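Long-range contacts in calcium uptake protein 2, mitochondrial (Homo sapiens, PDB 6LB7), which probably regulates calcium entry into mitochondria as a calcium-sensing EF-hand partner of the uniporter machinery: residues F14-S19 / E40-K45; S61-A66 / R74-K79; P268-E273 / D301-L306; E209-F214 / L312-N317. All coordinates share one frame; numbering follows the deposited sequence.

Interaction 1 (F14-S19 / E40-K45)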
loop_
_atom_site.group_PDB
_atom_site.type_symbol
_atom_site.label_atom_id
_atom_site.label_comp_id
_atom_site.label_asym_id
_atom_site.label_seq_id
_atom_site.Cartn_x
_atom_site.Cartn_y
_atom_site.Cartn_z
ATOM N N PHE B 14 16.254 0.955 21.472
ATOM C CA PHE B 14 16.480 -0.425 21.888
ATOM C C PHE B 14 17.525 -0.496 22.994
ATOM O O PHE B 14 17.287 -1.095 24.048
ATOM C CB PHE B 14 16.909 -1.270 20.690
ATOM C CG PHE B 14 17.332 -2.678 21.056
ATOM C CD1 PHE B 14 16.386 -3.666 21.273
ATOM C CD2 PHE B 14 18.678 -3.008 21.174
ATOM C CE1 PHE B 14 16.772 -4.966 21.604
ATOM C CE2 PHE B 14 19.075 -4.298 21.512
ATOM C CZ PHE B 14 18.124 -5.283 21.723
ATOM N N MET B 15 18.687 0.130 22.778
ATOM C CA MET B 15 19.732 0.012 23.798
ATOM C C MET B 15 19.381 0.772 25.073
ATOM O O MET B 15 19.779 0.359 26.170
ATOM C CB MET B 15 21.072 0.482 23.237
ATOM C CG MET B 15 21.799 -0.575 22.439
ATOM S SD MET B 15 23.430 -0.070 21.844
ATOM C CE MET B 15 22.990 1.082 20.571
ATOM N N GLN B 16 18.552 1.812 24.992
ATOM C CA GLN B 16 18.086 2.488 26.200
ATOM C C GLN B 16 17.229 1.563 27.066
ATOM O O GLN B 16 17.340 1.582 28.297
ATOM C CB GLN B 16 17.317 3.754 25.813
ATOM C CG GLN B 16 16.131 4.107 26.696
ATOM C CD GLN B 16 15.478 5.428 26.281
ATOM O OE1 GLN B 16 15.159 5.634 25.110
ATOM N NE2 GLN B 16 15.292 6.326 27.242
ATOM N N PHE B 17 16.373 0.737 26.443
ATOM C CA PHE B 17 15.518 -0.178 27.196
ATOM C C PHE B 17 16.167 -1.527 27.478
ATOM O O PHE B 17 15.698 -2.250 28.359
ATOM C CB PHE B 17 14.197 -0.414 26.451
ATOM C CG PHE B 17 13.159 0.621 26.733
ATOM C CD1 PHE B 17 12.257 0.448 27.769
ATOM C CD2 PHE B 17 13.085 1.774 25.962
ATOM C CE1 PHE B 17 11.293 1.414 28.034
ATOM C CE2 PHE B 17 12.131 2.732 26.216
ATOM C CZ PHE B 17 11.239 2.551 27.261
ATOM N N SER B 18 17.208 -1.898 26.739
ATOM C CA SER B 18 17.872 -3.178 26.975
ATOM C C SER B 18 18.481 -3.239 28.374
ATOM O O SER B 18 19.191 -2.326 28.799
ATOM C CB SER B 18 18.956 -3.407 25.924
ATOM O OG SER B 18 18.387 -3.472 24.628
ATOM N N SER B 19 18.209 -4.324 29.089
ATOM C CA SER B 19 18.790 -4.541 30.403
ATOM C C SER B 19 19.912 -5.572 30.392
ATOM O O SER B 19 20.454 -5.892 31.457
ATOM C CB SER B 19 17.700 -4.960 31.402
ATOM O OG SER B 19 17.164 -6.237 31.098
ATOM N N GLU B 40 7.503 5.712 26.525
ATOM C CA GLU B 40 8.578 6.375 25.761
ATOM C C GLU B 40 9.828 6.265 26.615
ATOM O O GLU B 40 10.846 5.982 26.052
ATOM C CB GLU B 40 8.255 7.829 25.490
ATOM C CG GLU B 40 6.940 7.992 24.807
ATOM C CD GLU B 40 6.810 9.371 24.213
ATOM O OE1 GLU B 40 7.574 9.658 23.298
ATOM O OE2 GLU B 40 5.950 10.133 24.685
ATOM N N GLN B 41 9.686 6.385 27.935
ATOM C CA GLN B 41 10.848 6.307 28.847
ATOM C C GLN B 41 10.568 5.417 30.053
ATOM O O GLN B 41 9.440 5.343 30.493
ATOM C CB GLN B 41 11.227 7.689 29.368
ATOM C CG GLN B 41 12.029 8.492 28.370
ATOM C CD GLN B 41 13.064 9.349 29.046
ATOM O OE1 GLN B 41 13.178 9.371 30.266
ATOM N NE2 GLN B 41 13.803 10.091 28.238
ATOM N N MET B 42 11.658 4.855 30.530
ATOM C CA MET B 42 12.133 4.116 31.707
ATOM C C MET B 42 11.359 4.483 32.965
ATOM O O MET B 42 11.363 3.653 33.870
ATOM C CB MET B 42 13.597 4.487 31.883
ATOM C CG MET B 42 13.866 5.945 31.834
ATOM S SD MET B 42 15.611 6.147 31.678
ATOM C CE MET B 42 15.829 6.663 30.092
ATOM N N GLU B 43 11.552 5.798 33.152
ATOM C CA GLU B 43 11.036 6.353 34.438
ATOM C C GLU B 43 12.025 6.147 35.595
ATOM O O GLU B 43 11.569 6.139 36.740
ATOM C CB GLU B 43 9.676 5.748 34.763
ATOM C CG GLU B 43 8.541 6.525 34.175
ATOM C CD GLU B 43 7.535 5.729 33.439
ATOM O OE1 GLU B 43 7.197 4.712 33.860
ATOM O OE2 GLU B 43 7.113 6.128 32.453
ATOM N N ARG B 44 13.221 5.606 35.339
ATOM C CA ARG B 44 14.246 5.014 36.235
ATOM C C ARG B 44 15.167 4.534 35.114
ATOM O O ARG B 44 14.665 4.240 34.054
ATOM C CB ARG B 44 13.641 3.992 37.202
ATOM C CG ARG B 44 13.402 4.539 38.602
ATOM C CD ARG B 44 12.739 3.580 39.572
ATOM N NE ARG B 44 12.605 4.166 40.898
ATOM C CZ ARG B 44 12.374 3.487 42.013
ATOM N NH1 ARG B 44 11.454 3.905 42.866
ATOM N NH2 ARG B 44 13.067 2.400 42.284
ATOM N N LYS B 45 16.450 4.364 35.388
ATOM C CA LYS B 45 17.460 4.116 34.314
ATOM C C LYS B 45 17.506 2.600 34.546
ATOM O O LYS B 45 17.354 2.166 35.690
ATOM C CB LYS B 45 18.859 4.685 34.564
ATOM C CG LYS B 45 19.915 4.343 33.527
ATOM C CD LYS B 45 21.253 4.980 33.822
ATOM C CE LYS B 45 22.332 4.637 32.816
ATOM N NZ LYS B 45 23.627 5.275 33.130
#

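Interaction 2 (S61-A66 / R74-K79)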
loop_
_atom_site.group_PDB
_atom_site.type_symbol
_atom_site.label_atom_id
_atom_site.label_comp_id
_atom_site.label_asym_id
_atom_site.label_seq_id
_atom_site.Cartn_x
_atom_site.Cartn_y
_atom_site.Cartn_z
ATOM N N SER B 61 16.513 -21.660 29.211
ATOM C CA SER B 61 15.865 -22.900 29.632
ATOM C C SER B 61 14.745 -22.594 30.617
ATOM O O SER B 61 14.998 -22.094 31.716
ATOM C CB SER B 61 16.872 -23.852 30.275
ATOM O OG SER B 61 17.612 -24.573 29.304
ATOM N N GLY B 62 13.510 -22.895 30.248
ATOM C CA GLY B 62 12.435 -22.457 31.116
ATOM C C GLY B 62 11.264 -21.885 30.357
ATOM O O GLY B 62 10.189 -21.692 30.931
ATOM N N ILE B 63 11.454 -21.657 29.054
ATOM C CA ILE B 63 10.372 -21.295 28.152
ATOM C C ILE B 63 9.260 -22.339 28.151
ATOM O O ILE B 63 8.231 -22.138 27.500
ATOM C CB ILE B 63 10.943 -21.075 26.729
ATOM C CG1 ILE B 63 10.098 -20.069 25.952
ATOM C CG2 ILE B 63 11.038 -22.400 25.959
ATOM C CD1 ILE B 63 10.529 -19.889 24.505
ATOM N N GLN B 64 9.461 -23.456 28.864
ATOM C CA GLN B 64 8.441 -24.471 29.104
ATOM C C GLN B 64 7.215 -23.889 29.804
ATOM O O GLN B 64 6.077 -24.229 29.459
ATOM C CB GLN B 64 9.026 -25.606 29.949
ATOM C CG GLN B 64 10.386 -25.995 29.678
ATOM C CD GLN B 64 10.750 -26.181 28.297
ATOM O OE1 GLN B 64 10.086 -26.115 27.518
ATOM N NE2 GLN B 64 11.815 -26.413 27.995
ATOM N N THR B 65 7.453 -23.078 30.842
ATOM C CA THR B 65 6.380 -22.733 31.772
ATOM C C THR B 65 5.567 -21.500 31.372
ATOM O O THR B 65 4.430 -21.356 31.840
ATOM C CB THR B 65 6.947 -22.540 33.186
ATOM O OG1 THR B 65 5.914 -22.062 34.057
ATOM C CG2 THR B 65 8.101 -21.555 33.184
ATOM N N ALA B 66 6.100 -20.617 30.526
ATOM C CA ALA B 66 5.305 -19.490 30.050
ATOM C C ALA B 66 4.128 -19.979 29.202
ATOM O O ALA B 66 4.129 -21.092 28.661
ATOM C CB ALA B 66 6.168 -18.511 29.246
ATOM N N ARG B 74 4.356 -11.624 29.205
ATOM C CA ARG B 74 4.167 -11.280 30.622
ATOM C C ARG B 74 4.563 -12.427 31.539
ATOM O O ARG B 74 5.093 -12.184 32.624
ATOM C CB ARG B 74 2.706 -10.865 30.897
ATOM C CG ARG B 74 2.408 -9.410 30.469
ATOM C CD ARG B 74 0.894 -9.059 30.499
ATOM N NE ARG B 74 0.108 -9.827 29.528
ATOM C CZ ARG B 74 -1.215 -9.795 29.441
ATOM N NH1 ARG B 74 -1.916 -9.013 30.260
ATOM N NH2 ARG B 74 -1.845 -10.538 28.533
ATOM N N ASP B 75 4.326 -13.684 31.129
ATOM C CA ASP B 75 4.771 -14.816 31.940
ATOM C C ASP B 75 6.294 -14.883 32.029
ATOM O O ASP B 75 6.844 -15.124 33.108
ATOM C CB ASP B 75 4.212 -16.126 31.385
ATOM C CG ASP B 75 2.714 -16.218 31.528
ATOM O OD1 ASP B 75 2.103 -17.050 30.840
ATOM O OD2 ASP B 75 2.129 -15.428 32.300
ATOM N N LEU B 76 6.996 -14.681 30.911
ATOM C CA LEU B 76 8.457 -14.740 30.937
ATOM C C LEU B 76 9.066 -13.630 31.783
ATOM O O LEU B 76 10.046 -13.856 32.498
ATOM C CB LEU B 76 9.012 -14.657 29.518
ATOM C CG LEU B 76 8.792 -15.901 28.664
ATOM C CD1 LEU B 76 9.161 -15.594 27.211
ATOM C CD2 LEU B 76 9.626 -17.042 29.230
ATOM N N GLY B 77 8.546 -12.421 31.682
ATOM C CA GLY B 77 9.131 -11.339 32.466
ATOM C C GLY B 77 10.578 -11.107 32.088
ATOM O O GLY B 77 10.905 -10.904 30.912
ATOM N N ASP B 78 11.476 -11.154 33.089
ATOM C CA ASP B 78 12.906 -10.942 32.859
ATOM C C ASP B 78 13.615 -12.201 32.382
ATOM O O ASP B 78 14.823 -12.163 32.095
ATOM C CB ASP B 78 13.593 -10.435 34.130
ATOM C CG ASP B 78 13.529 -8.915 34.272
ATOM O OD1 ASP B 78 13.531 -8.181 33.243
ATOM O OD2 ASP B 78 13.497 -8.447 35.424
ATOM N N LYS B 79 12.872 -13.287 32.229
ATOM C CA LYS B 79 13.482 -14.566 31.898
ATOM C C LYS B 79 13.367 -14.832 30.386
ATOM O O LYS B 79 12.635 -15.693 29.891
ATOM C CB LYS B 79 12.849 -15.632 32.780
ATOM C CG LYS B 79 12.393 -16.813 32.147
ATOM C CD LYS B 79 13.382 -17.829 32.073
ATOM C CE LYS B 79 12.936 -18.872 31.543
ATOM N NZ LYS B 79 13.803 -19.813 31.689
#

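Interaction 3 (P268-E273 / D301-L306)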
loop_
_atom_site.group_PDB
_atom_site.type_symbol
_atom_site.label_atom_id
_atom_site.label_comp_id
_atom_site.label_asym_id
_atom_site.label_seq_id
_atom_site.Cartn_x
_atom_site.Cartn_y
_atom_site.Cartn_z
ATOM N N PRO B 268 -18.984 16.776 5.067
ATOM C CA PRO B 268 -18.484 16.758 6.443
ATOM C C PRO B 268 -18.578 15.355 7.025
ATOM O O PRO B 268 -19.518 14.602 6.746
ATOM C CB PRO B 268 -19.409 17.741 7.173
ATOM C CG PRO B 268 -20.047 18.559 6.088
ATOM C CD PRO B 268 -20.163 17.640 4.911
ATOM N N VAL B 269 -17.587 15.009 7.840
ATOM C CA VAL B 269 -17.510 13.684 8.444
ATOM C C VAL B 269 -18.277 13.758 9.760
ATOM O O VAL B 269 -17.726 14.059 10.821
ATOM C CB VAL B 269 -16.068 13.231 8.636
ATOM C CG1 VAL B 269 -16.046 11.823 9.209
ATOM C CG2 VAL B 269 -15.362 13.278 7.319
ATOM N N ARG B 270 -19.571 13.492 9.687
ATOM C CA ARG B 270 -20.343 13.317 10.895
ATOM C C ARG B 270 -20.332 11.848 11.271
ATOM O O ARG B 270 -19.674 11.012 10.643
ATOM C CB ARG B 270 -21.777 13.815 10.725
ATOM C CG ARG B 270 -21.899 15.305 10.679
ATOM C CD ARG B 270 -23.351 15.711 10.556
ATOM N NE ARG B 270 -23.464 16.807 9.607
ATOM C CZ ARG B 270 -23.166 18.069 9.887
ATOM N NH1 ARG B 270 -22.750 18.419 11.099
ATOM N NH2 ARG B 270 -23.288 18.991 8.941
ATOM N N LEU B 271 -21.116 11.522 12.281
ATOM C CA LEU B 271 -20.994 10.191 12.840
ATOM C C LEU B 271 -21.357 9.129 11.807
ATOM O O LEU B 271 -20.666 8.109 11.695
ATOM C CB LEU B 271 -21.849 10.117 14.102
ATOM C CG LEU B 271 -21.919 8.935 14.967
ATOM C CD1 LEU B 271 -22.622 7.958 14.296
ATOM C CD2 LEU B 271 -20.597 8.393 15.366
ATOM N N ALA B 272 -22.378 9.371 10.965
ATOM C CA ALA B 272 -22.727 8.403 9.927
ATOM C C ALA B 272 -21.597 8.215 8.912
ATOM O O ALA B 272 -21.378 7.100 8.421
ATOM C CB ALA B 272 -24.012 8.824 9.205
ATOM N N GLU B 273 -20.897 9.290 8.550
ATOM C CA GLU B 273 -19.761 9.139 7.641
ATOM C C GLU B 273 -18.643 8.351 8.309
ATOM O O GLU B 273 -18.049 7.449 7.703
ATOM C CB GLU B 273 -19.237 10.504 7.192
ATOM C CG GLU B 273 -20.102 11.197 6.146
ATOM C CD GLU B 273 -21.399 11.697 6.728
ATOM O OE1 GLU B 273 -22.419 11.647 6.009
ATOM O OE2 GLU B 273 -21.398 12.126 7.908
ATOM N N ASP B 301 -14.886 22.159 16.027
ATOM C CA ASP B 301 -15.626 23.329 15.571
ATOM C C ASP B 301 -16.973 23.497 16.253
ATOM O O ASP B 301 -17.571 24.571 16.141
ATOM C CB ASP B 301 -15.843 23.274 14.049
ATOM C CG ASP B 301 -14.547 23.341 13.279
ATOM O OD1 ASP B 301 -13.573 23.903 13.823
ATOM O OD2 ASP B 301 -14.497 22.833 12.137
ATOM N N GLY B 302 -17.462 22.479 16.954
ATOM C CA GLY B 302 -18.728 22.561 17.644
ATOM C C GLY B 302 -19.945 22.244 16.804
ATOM O O GLY B 302 -21.070 22.375 17.302
ATOM N N ASP B 303 -19.766 21.832 15.551
ATOM C CA ASP B 303 -20.885 21.519 14.676
ATOM C C ASP B 303 -21.061 20.021 14.469
ATOM O O ASP B 303 -21.670 19.605 13.476
ATOM C CB ASP B 303 -20.715 22.226 13.332
ATOM C CG ASP B 303 -22.044 22.534 12.678
ATOM O OD1 ASP B 303 -23.049 22.654 13.414
ATOM O OD2 ASP B 303 -22.096 22.625 11.430
ATOM N N GLU B 304 -20.518 19.206 15.375
ATOM C CA GLU B 304 -20.649 17.751 15.316
ATOM C C GLU B 304 -20.056 17.161 14.037
ATOM O O GLU B 304 -20.498 16.104 13.571
ATOM C CB GLU B 304 -22.108 17.323 15.482
ATOM C CG GLU B 304 -22.675 17.638 16.850
ATOM C CD GLU B 304 -24.135 17.292 16.946
ATOM O OE1 GLU B 304 -24.878 17.577 15.979
ATOM O OE2 GLU B 304 -24.540 16.725 17.984
ATOM N N CYS B 305 -19.059 17.833 13.461
ATOM C CA CYS B 305 -18.221 17.246 12.422
ATOM C C CYS B 305 -16.844 16.936 12.997
ATOM O O CYS B 305 -16.322 17.687 13.826
ATOM C CB CYS B 305 -18.094 18.176 11.213
ATOM S SG CYS B 305 -19.704 18.568 10.471
ATOM N N LEU B 306 -16.263 15.826 12.563
ATOM C CA LEU B 306 -14.991 15.381 13.111
ATOM C C LEU B 306 -13.847 16.091 12.403
ATOM O O LEU B 306 -13.806 16.147 11.168
ATOM C CB LEU B 306 -14.846 13.866 12.953
ATOM C CG LEU B 306 -13.740 13.244 13.812
ATOM C CD1 LEU B 306 -14.185 13.196 15.257
ATOM C CD2 LEU B 306 -13.351 11.868 13.330
HETATM O O HOH W 1 -15.397 17.083 8.910
HETATM O O HOH W 2 -22.040 13.598 14.193
#

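Interaction 4 (E209-F214 / L312-N317)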
loop_
_atom_site.group_PDB
_atom_site.type_symbol
_atom_site.label_atom_id
_atom_site.label_comp_id
_atom_site.label_asym_id
_atom_site.label_seq_id
_atom_site.Cartn_x
_atom_site.Cartn_y
_atom_site.Cartn_z
ATOM N N GLU B 209 -6.686 9.084 27.667
ATOM C CA GLU B 209 -5.278 9.118 28.068
ATOM C C GLU B 209 -4.445 8.137 27.267
ATOM O O GLU B 209 -3.323 8.462 26.856
ATOM C CB GLU B 209 -5.121 8.795 29.550
ATOM C CG GLU B 209 -5.620 9.821 30.515
ATOM C CD GLU B 209 -5.645 9.254 31.918
ATOM O OE1 GLU B 209 -6.435 9.733 32.750
ATOM O OE2 GLU B 209 -4.890 8.288 32.178
ATOM N N TRP B 210 -4.953 6.914 27.068
ATOM C CA TRP B 210 -4.260 5.985 26.177
ATOM C C TRP B 210 -4.106 6.585 24.780
ATOM O O TRP B 210 -3.020 6.567 24.189
ATOM C CB TRP B 210 -5.029 4.657 26.111
ATOM C CG TRP B 210 -4.506 3.744 25.044
ATOM C CD1 TRP B 210 -3.441 2.871 25.147
ATOM C CD2 TRP B 210 -5.026 3.586 23.715
ATOM N NE1 TRP B 210 -3.274 2.198 23.967
ATOM C CE2 TRP B 210 -4.235 2.617 23.073
ATOM C CE3 TRP B 210 -6.077 4.181 23.004
ATOM C CZ2 TRP B 210 -4.451 2.231 21.743
ATOM C CZ3 TRP B 210 -6.294 3.795 21.674
ATOM C CH2 TRP B 210 -5.482 2.827 21.062
ATOM N N LEU B 211 -5.192 7.137 24.235
ATOM C CA LEU B 211 -5.181 7.562 22.835
ATOM C C LEU B 211 -4.185 8.693 22.605
ATOM O O LEU B 211 -3.539 8.751 21.555
ATOM C CB LEU B 211 -6.592 7.985 22.415
ATOM C CG LEU B 211 -6.865 8.437 20.978
ATOM C CD1 LEU B 211 -6.655 7.312 20.031
ATOM C CD2 LEU B 211 -8.297 8.954 20.847
ATOM N N LEU B 212 -4.047 9.591 23.575
ATOM C CA LEU B 212 -3.221 10.784 23.481
ATOM C C LEU B 212 -1.838 10.586 24.085
ATOM O O LEU B 212 -1.068 11.540 24.172
ATOM C CB LEU B 212 -3.928 11.962 24.184
ATOM C CG LEU B 212 -5.232 12.434 23.535
ATOM C CD1 LEU B 212 -5.981 13.397 24.446
ATOM C CD2 LEU B 212 -4.900 13.092 22.210
ATOM N N PHE B 213 -1.507 9.369 24.503
ATOM C CA PHE B 213 -0.284 9.152 25.269
ATOM C C PHE B 213 0.974 9.520 24.483
ATOM O O PHE B 213 1.952 9.981 25.078
ATOM C CB PHE B 213 -0.224 7.704 25.719
ATOM C CG PHE B 213 0.830 7.434 26.752
ATOM C CD1 PHE B 213 0.713 7.949 28.024
ATOM C CD2 PHE B 213 1.929 6.659 26.446
ATOM C CE1 PHE B 213 1.679 7.699 28.976
ATOM C CE2 PHE B 213 2.906 6.403 27.405
ATOM C CZ PHE B 213 2.779 6.914 28.661
ATOM N N PHE B 214 0.979 9.322 23.164
ATOM C CA PHE B 214 2.138 9.649 22.340
ATOM C C PHE B 214 1.962 10.952 21.564
ATOM O O PHE B 214 2.676 11.188 20.579
ATOM C CB PHE B 214 2.446 8.491 21.388
ATOM C CG PHE B 214 2.929 7.255 22.093
ATOM C CD1 PHE B 214 4.189 7.220 22.675
ATOM C CD2 PHE B 214 2.113 6.142 22.208
ATOM C CE1 PHE B 214 4.635 6.082 23.341
ATOM C CE2 PHE B 214 2.543 5.005 22.870
ATOM C CZ PHE B 214 3.809 4.972 23.446
ATOM N N LEU B 312 -6.649 11.507 12.695
ATOM C CA LEU B 312 -5.686 10.667 11.996
ATOM C C LEU B 312 -4.251 10.937 12.452
ATOM O O LEU B 312 -3.438 10.013 12.563
ATOM C CB LEU B 312 -5.833 10.899 10.492
ATOM C CG LEU B 312 -5.153 9.872 9.607
ATOM C CD1 LEU B 312 -5.806 8.505 9.803
ATOM C CD2 LEU B 312 -5.222 10.328 8.157
ATOM N N GLY B 313 -3.923 12.197 12.732
ATOM C CA GLY B 313 -2.607 12.496 13.259
ATOM C C GLY B 313 -2.335 11.825 14.592
ATOM O O GLY B 313 -1.266 11.242 14.795
ATOM N N VAL B 314 -3.296 11.900 15.522
ATOM C CA VAL B 314 -3.126 11.252 16.826
ATOM C C VAL B 314 -3.039 9.733 16.669
ATOM O O VAL B 314 -2.245 9.069 17.346
ATOM C CB VAL B 314 -4.268 11.672 17.775
ATOM C CG1 VAL B 314 -4.274 10.820 19.059
ATOM C CG2 VAL B 314 -4.160 13.167 18.123
ATOM N N LEU B 315 -3.860 9.166 15.785
ATOM C CA LEU B 315 -3.794 7.738 15.507
ATOM C C LEU B 315 -2.420 7.349 15.000
ATOM O O LEU B 315 -1.875 6.306 15.387
ATOM C CB LEU B 315 -4.860 7.350 14.476
ATOM C CG LEU B 315 -6.306 7.341 14.966
ATOM C CD1 LEU B 315 -7.210 6.773 13.892
ATOM C CD2 LEU B 315 -6.410 6.538 16.241
ATOM N N LYS B 316 -1.845 8.176 14.121
ATOM C CA LYS B 316 -0.493 7.918 13.652
ATOM C C LYS B 316 0.530 8.093 14.766
ATOM O O LYS B 316 1.507 7.345 14.809
ATOM C CB LYS B 316 -0.176 8.802 12.444
ATOM C CG LYS B 316 -0.850 8.316 11.150
ATOM C CD LYS B 316 -0.476 9.177 9.944
ATOM C CE LYS B 316 -1.575 10.181 9.598
ATOM N NZ LYS B 316 -1.078 11.568 9.316
ATOM N N ASN B 317 0.325 9.036 15.693
ATOM C CA ASN B 317 1.160 9.046 16.897
ATOM C C ASN B 317 1.094 7.690 17.608
ATOM O O ASN B 317 2.123 7.145 18.015
ATOM C CB ASN B 317 0.738 10.154 17.880
ATOM C CG ASN B 317 0.834 11.580 17.299
ATOM O OD1 ASN B 317 0.062 12.455 17.692
ATOM N ND2 ASN B 317 1.790 11.816 16.402
#

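Interaction 1 (F14-S19 / E40-K45)
Phe-17, the last residue of helix 11-17, and Met-42 in the irregular loop after helix 30-38 are the backbone neighbours of this contact, their CA atoms 7.1 Å apart. No hydrogen bond joins the two backbones, so side chains reaching out from the helix make the approach. The ring of Phe-17 turns its edge to the carbonyl of Glu-40, with the oxygen close to the ring plane and 3.5 Å from CE2. The far corner of the ring continues along the loop, where CZ lies 4.0 Å from Met-42 N. Gln-16 comes from the position before it in the helix; its extended chain carries the amide to the loop, almost at right angles to Gln-41 and Met-42. The distance of 2.9 Å between Gln-16 NE2 and Met-42 CE is too short for comfortable packing, and that detail of the model is doubtful. Glu-40 O also accepts a hydrogen bond from Arg-13, and Phe-17 packs on Met-28 and Phe-35. An aromatic C-H edge, whose hydrogens carry a slight positive charge, is thus set against a carbonyl oxygen already held by arginine, an electrostatically favourable but weak pairing between segments that share no hydrogen bond.

Interaction 2 (S61-A66 / R74-K79)
Asp-75 OD1 accepts two hydrogen bonds, from Thr-71 OG1 and from the backbone N of Gly-67, while the CB of the same aspartate rests 3.8 Å from Ala-66 CB. The setting is a helix-loop-helix connection: the 61-66 segment follows helix 53-60, and helix 72-76 folds back so that its end lies against that segment before passing into a type II' beta turn from Leu-76 to Lys-79. Gly-77 takes the positive phi of that turn, and Lys-79 N closes it on Leu-76 O at 2.9 Å. At the end of the turn the side chain of Lys-79 bends at chi2 (90°) and then runs out extended, which brings CE to 3.6 Å from Gly-62 CA and NZ to 2.6 Å from Ser-61 O. Gly-62 is well suited to this approach, since a CB on it would point straight into the ammonium group and, at these backbone angles, would also collide with the Ser-61 carbonyl oxygen. Replacing Lys-79 with an alanine would probably leave the Ser-61 carbonyl without its nearby positive charge and open a gap over Gly-62. At the other end of the segment the packing is apolar. Ala-66 CB points at the helix and touches both Asp-75 CB and the branch point of Leu-76, whose CG is 3.7 Å from it. Leu-76 also touches Thr-157 of helix 157-163, which Ile-63 meets too. Between the two aliphatic side chains themselves the approach is looser, with Ile-63 CG1 4.5 Å from Leu-76 CD2.

Interaction 3 (P268-E273 / D301-L306)
Val-269 and Leu-306 are joined in a way that resembles the short antiparallel link between the loops of paired EF-hands. The 301-306 segment lies in a loop with an EF-hand-like sequence, though the calcium seen in this structure is bound at a different loop, by Asp-109 and its companions. One direct hydrogen bond crosses: Leu-306 N gives to Val-269 O at 2.9 Å, nearly straight at 167°. Where the reciprocal bond of such a pair would be expected, a water stands instead, accepting from Val-269 N and donating to Leu-306 O. A second water joins Leu-271 N to Glu-304 O, so water completes the link at both places. Charged and sulfur contacts gather round Arg-270. Its chain bends at chi3 (-138°), bringing the guanidinium over Cys-305 so that SG lies against one face, 3.5 Å from CZ. The edge of the same group reaches the Asp-303 carbonyl, with NH1 2.9 Å from O, while the Asp-303 carboxylate is nearby but beyond salt-bridge range. The apolar contacts are few. Val-269 CG1 lies 4.4 Å from Leu-306 CB, and both residues pack on the surrounding helices. Pro-268 CB touches the thiol, 3.4 Å from Cys-305 SG.

Interaction 4 (E209-F214 / L312-N317)
The C-terminal end of helix 204-211 packs here against helix 308-320, the helix that leaves the last EF-hand-like loop of the C-terminal lobe. Val-314 carries the centre of the contact. It points at the helix end, and its CG1, anti to the backbone N (chi1 170°), touches two leucines: 4.0 Å from Leu-211 CG, whose side chain crosses it at about a right angle, and 3.9 Å from Leu-212 CD2. The same methyl presses on the main chain, 3.3 Å from Leu-211 O. At the next residue of helix 308-320, Leu-211 CD1 meets Leu-315 CD2 at 3.9 Å, and Phe-245 of helix 239-249 covers both residues. Tyr-223 of helix 220-230 does the same for Leu-212 and Val-314. Past the helix end the contact changes character, because Phe-214 and Asn-317 meet through CB atoms and carbonyls: Asn-317 CB is 3.5 Å from Phe-214 O, and Phe-214 CB is 3.6 Å from Asn-317 O. The Phe-214 ring itself swings away from helix 308-320. The amide of Asn-317 finds its polar partner just beyond, where OD1 accepts from Thr-215 OG1, and Trp-210 O accepts a hydrogen bond from Arg-318 NH1. Aliphatic side chains in the middle, with polar bonds at the helix end, are consistent with the buried helix-on-helix packing of an all-helical EF-hand lobe.

From the N terminus, interaction 1 closes a loop of 20 residues and brings helix 11-17 to the stretch after helix 30-38. Interaction 2 follows in series, enclosing seven residues, including the start of helix 72-76, with its centre about 21 Å from that of interaction 1. The C-terminal half is arranged differently: interaction 4 closes a loop of 97 residues, and interaction 3 is nested inside it, pairing two loops at the lobe's outer end, its nearest atoms about 7 Å from interaction 4. No contacts cross along the chain. The two halves nevertheless meet, since Glu-40 CG of interaction 1 packs 3.3 Å from Phe-214 CE1 of interaction 4, joining the N-terminal region to the C-terminal lobe.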